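Side-chain contact in diguanylate cyclase (Pseudomonas aeruginosa, PDB 5M3C), which is a two-domain protein that joins a GGDEF domain, holding GTP and calcium, to an EAL domain with a calcium site of its own: residues B[152-155]-B[156-160]. Numbering follows the deposited sequence.
With GTP (guanosine-5'-triphosphate), chain I.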
ATOM      1  N   ARG B 152      21.834   1.452 -16.733  1.00 51.84           N
ATOM      2  CA  ARG B 152      20.842   0.389 -16.622  1.00 54.36           C
ATOM      3  C   ARG B 152      20.447   0.183 -15.162  1.00 54.32           C
ATOM      4  O   ARG B 152      19.268   0.189 -14.825  1.00 53.57           O
ATOM      5  CB  ARG B 152      21.391  -0.913 -17.205  1.00 56.23           C
ATOM      6  CG  ARG B 152      20.441  -2.094 -17.110  1.00 57.61           C
ATOM      7  CD  ARG B 152      19.157  -1.851 -17.885  1.00 59.20           C
ATOM      8  NE  ARG B 152      18.519  -3.106 -18.278  1.00 61.05           N
ATOM      9  CZ  ARG B 152      17.340  -3.193 -18.884  1.00 61.87           C
ATOM     10  NH1 ARG B 152      16.844  -4.382 -19.204  1.00 62.53           N
ATOM     11  NH2 ARG B 152      16.654  -2.095 -19.169  1.00 62.56           N
ATOM     12  N   ALA B 153      21.439   0.003 -14.296  1.00 55.26           N
ATOM     13  CA  ALA B 153      21.181  -0.113 -12.866  1.00 56.36           C
ATOM     14  C   ALA B 153      20.421   1.112 -12.389  1.00 57.21           C
ATOM     15  O   ALA B 153      19.594   1.035 -11.482  1.00 57.76           O
ATOM     16  CB  ALA B 153      22.489  -0.250 -12.102  1.00 57.06           C
ATOM     17  N   LYS B 154      20.715   2.246 -13.013  1.00 58.02           N
ATOM     18  CA  LYS B 154      20.065   3.507 -12.684  1.00 58.25           C
ATOM     19  C   LYS B 154      18.587   3.467 -13.066  1.00 58.16           C
ATOM     20  O   LYS B 154      17.753   4.020 -12.356  1.00 56.51           O
ATOM     21  CB  LYS B 154      20.762   4.668 -13.406  1.00 57.49           C
ATOM     22  CG  LYS B 154      20.974   5.913 -12.558  1.00 56.71           C
ATOM     23  CD  LYS B 154      21.920   5.651 -11.395  1.00 56.06           C
ATOM     24  CE  LYS B 154      22.590   6.931 -10.928  1.00 56.09           C
ATOM     25  NZ  LYS B 154      23.225   6.789  -9.589  1.00 56.37           N
ATOM     26  N   SER B 155      18.267   2.812 -14.181  1.00 59.77           N
ATOM     27  CA  SER B 155      16.882   2.764 -14.667  1.00 61.81           C
ATOM     28  C   SER B 155      16.051   1.639 -14.042  1.00 64.55           C
ATOM     29  O   SER B 155      14.874   1.831 -13.742  1.00 65.40           O
ATOM     30  CB  SER B 155      16.848   2.641 -16.194  1.00 61.81           C
ATOM     31  OG  SER B 155      17.152   1.322 -16.616  1.00 62.95           O
ATOM     32  N   ARG B 156      16.659   0.469 -13.857  1.00 68.19           N
ATOM     33  CA  ARG B 156      15.962  -0.689 -13.282  1.00 69.13           C
ATOM     34  C   ARG B 156      15.720  -0.524 -11.784  1.00 69.67           C
ATOM     35  O   ARG B 156      15.239  -1.440 -11.117  1.00 70.90           O
ATOM     36  CB  ARG B 156      16.761  -1.972 -13.524  1.00 70.12           C
ATOM     37  CG  ARG B 156      16.606  -2.551 -14.920  1.00 72.03           C
ATOM     38  CD  ARG B 156      17.414  -3.831 -15.084  1.00 73.69           C
ATOM     39  NE  ARG B 156      17.229  -4.752 -13.964  1.00 74.40           N
ATOM     40  CZ  ARG B 156      16.174  -5.546 -13.808  1.00 74.32           C
ATOM     41  NH1 ARG B 156      15.188  -5.538 -14.696  1.00 73.98           N
ATOM     42  NH2 ARG B 156      16.100  -6.348 -12.755  1.00 74.68           N
ATOM     43  N   GLY B 157      16.063   0.647 -11.260  1.00 69.19           N
ATOM     44  CA  GLY B 157      15.914   0.935  -9.843  1.00 68.64           C
ATOM     45  C   GLY B 157      17.118   1.722  -9.378  1.00 69.52           C
ATOM     46  O   GLY B 157      17.645   2.556 -10.114  1.00 71.92           O
ATOM     47  N   ARG B 158      17.564   1.457  -8.160  1.00 68.23           N
ATOM     48  CA  ARG B 158      18.794   2.057  -7.661  1.00 66.98           C
ATOM     49  C   ARG B 158      19.375   1.191  -6.559  1.00 66.86           C
ATOM     50  O   ARG B 158      18.832   0.134  -6.245  1.00 69.11           O
ATOM     51  CB  ARG B 158      18.539   3.482  -7.164  1.00 66.27           C
ATOM     52  CG  ARG B 158      18.792   4.553  -8.217  1.00 65.00           C
ATOM     53  CD  ARG B 158      18.336   5.924  -7.745  1.00 63.82           C
ATOM     54  NE  ARG B 158      18.664   6.983  -8.700  1.00 61.65           N
ATOM     55  CZ  ARG B 158      17.974   7.243  -9.809  1.00 58.74           C
ATOM     56  NH1 ARG B 158      16.914   6.515 -10.130  1.00 57.98           N
ATOM     57  NH2 ARG B 158      18.351   8.230 -10.606  1.00 57.80           N
ATOM     58  N   SER B 159      20.488   1.632  -5.984  1.00 65.85           N
ATOM     59  CA  SER B 159      21.146   0.866  -4.938  1.00 65.52           C
ATOM     60  C   SER B 159      21.260  -0.590  -5.385  1.00 64.95           C
ATOM     61  O   SER B 159      21.105  -1.511  -4.582  1.00 65.76           O
ATOM     62  CB  SER B 159      20.353   0.970  -3.635  1.00 65.94           C
ATOM     63  OG  SER B 159      21.084   0.435  -2.546  1.00 68.96           O
ATOM     64  N   ARG B 160      21.530  -0.783  -6.675  1.00 63.50           N
ATOM     65  CA  ARG B 160      21.584  -2.115  -7.269  1.00 61.90           C
ATOM     66  C   ARG B 160      22.813  -2.272  -8.162  1.00 59.46           C
ATOM     67  O   ARG B 160      23.552  -1.315  -8.397  1.00 58.93           O
ATOM     68  CB  ARG B 160      20.314  -2.384  -8.086  1.00 62.29           C
ATOM     69  CG  ARG B 160      20.167  -1.492  -9.309  1.00 63.08           C
ATOM     70  CD  ARG B 160      18.900  -1.797 -10.092  1.00 64.00           C
ATOM     71  NE  ARG B 160      18.865  -3.176 -10.568  1.00 64.87           N
ATOM     72  CZ  ARG B 160      18.078  -4.125 -10.070  1.00 66.07           C
ATOM     73  NH1 ARG B 160      17.241  -3.853  -9.076  1.00 66.47           N
ATOM     74  NH2 ARG B 160      18.120  -5.351 -10.570  1.00 67.19           N
TER
HETATM   75  PG  GTP I1303      21.181  10.138 -10.141  1.00 48.00           P
HETATM   76  O1G GTP I1303      20.211  10.256 -11.292  1.00 45.84           O
HETATM   77  O2G GTP I1303      20.886   9.013  -9.181  1.00 48.83           O
HETATM   78  O3G GTP I1303      22.634  10.223 -10.544  1.00 48.05           O
HETATM   79  O3B GTP I1303      20.919  11.437  -9.224  1.00 49.49           O
HETATM   80  PB  GTP I1303      22.039  12.579  -9.032  1.00 50.80           P
HETATM   81  O1B GTP I1303      21.388  13.781  -8.391  1.00 51.00           O
HETATM   82  O2B GTP I1303      23.256  11.962  -8.382  1.00 50.35           O
HETATM   83  O3A GTP I1303      22.357  12.939 -10.571  1.00 51.65           O
HETATM   84  PA  GTP I1303      23.783  13.506 -11.058  1.00 51.91           P
HETATM   85  O1A GTP I1303      23.558  14.372 -12.274  1.00 52.52           O
HETATM   86  O2A GTP I1303      24.774  12.365 -11.118  1.00 52.35           O
HETATM   87  O5' GTP I1303      24.201  14.464  -9.847  1.00 51.85           O
HETATM   88  C5' GTP I1303      25.572  14.578  -9.508  1.00 53.09           C
HETATM   89  C4' GTP I1303      25.668  15.485  -8.298  1.00 54.11           C
HETATM   90  O4' GTP I1303      26.960  15.354  -7.704  1.00 54.12           O
HETATM   91  C3' GTP I1303      25.477  16.947  -8.688  1.00 54.91           C
HETATM   92  O3' GTP I1303      24.401  17.533  -7.950  1.00 56.13           O
HETATM   93  C2' GTP I1303      26.793  17.613  -8.347  1.00 54.68           C
HETATM   94  O2' GTP I1303      26.612  18.914  -7.784  1.00 55.23           O
HETATM   95  C1' GTP I1303      27.414  16.656  -7.346  1.00 54.27           C
HETATM   96  N9  GTP I1303      28.884  16.758  -7.380  1.00 53.67           N
HETATM   97  C8  GTP I1303      29.688  16.451  -8.412  1.00 53.80           C
HETATM   98  N7  GTP I1303      30.985  16.678  -8.077  1.00 54.30           N
HETATM   99  C5  GTP I1303      31.009  17.137  -6.813  1.00 53.89           C
HETATM  100  C6  GTP I1303      32.039  17.570  -5.847  1.00 53.97           C
HETATM  101  O6  GTP I1303      33.246  17.553  -6.161  1.00 54.88           O
HETATM  102  N1  GTP I1303      31.642  17.975  -4.631  1.00 54.09           N
HETATM  103  C2  GTP I1303      30.344  17.998  -4.272  1.00 53.70           C
HETATM  104  N2  GTP I1303      30.013  18.420  -3.027  1.00 53.94           N
HETATM  105  N3  GTP I1303      29.349  17.616  -5.108  1.00 53.23           N
HETATM  106  C4  GTP I1303      29.618  17.187  -6.360  1.00 53.54           C
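Arg-158 lays one face of its guanidinium, near the rim, against CG of Lys-154, which lies 4.0 Å from Arg-158 NH2. The edge of the same group meets the gamma phosphate of GTP, with PG in its plane. Arg-158 NH2 donates to GTP O1G at 2.8 Å, and Arg-158 NE to GTP O2G at 3.0 Å with an N-H...O angle of 149°. The Arg-158 chain is extended from CG to NE (chi3 176°), which carries the head out to the phosphate. Lys-154 NZ adds a weak bond to GTP O2G. Its stronger partner is Asp-43, by a salt bridge, and it also donates to the carbonyls of Asp-41 and Leu-42, two residues of the calcium site. Two cationic side chains thus meet the terminal phosphate of GTP, probably offsetting its negative charge.

This is the C-terminal end of helix 139-155 in the GGDEF domain, with the loop that leads to strand 161-163. Arg-156 N closes the last turn on Arg-152 O at 2.8 Å. Ser-155 OG, 3.0 Å from Arg-152 O, gives that oxygen a second bond, in the carbonyl plane on a lone pair. Gly-157 is the first residue past the helix to leave helical angles, and its phi is positive.

Away from GTP, CG and CD of Arg-156 lie over a face of the Arg-152 guanidinium, with Arg-156 CD 3.5 Å from Arg-152 NE. The two guanidinium planes are 51° apart. Arg-160 rests its CG on Ala-153 CB at 3.8 Å. The heads of Arg-156 and Arg-160 both form salt bridges with Glu-162.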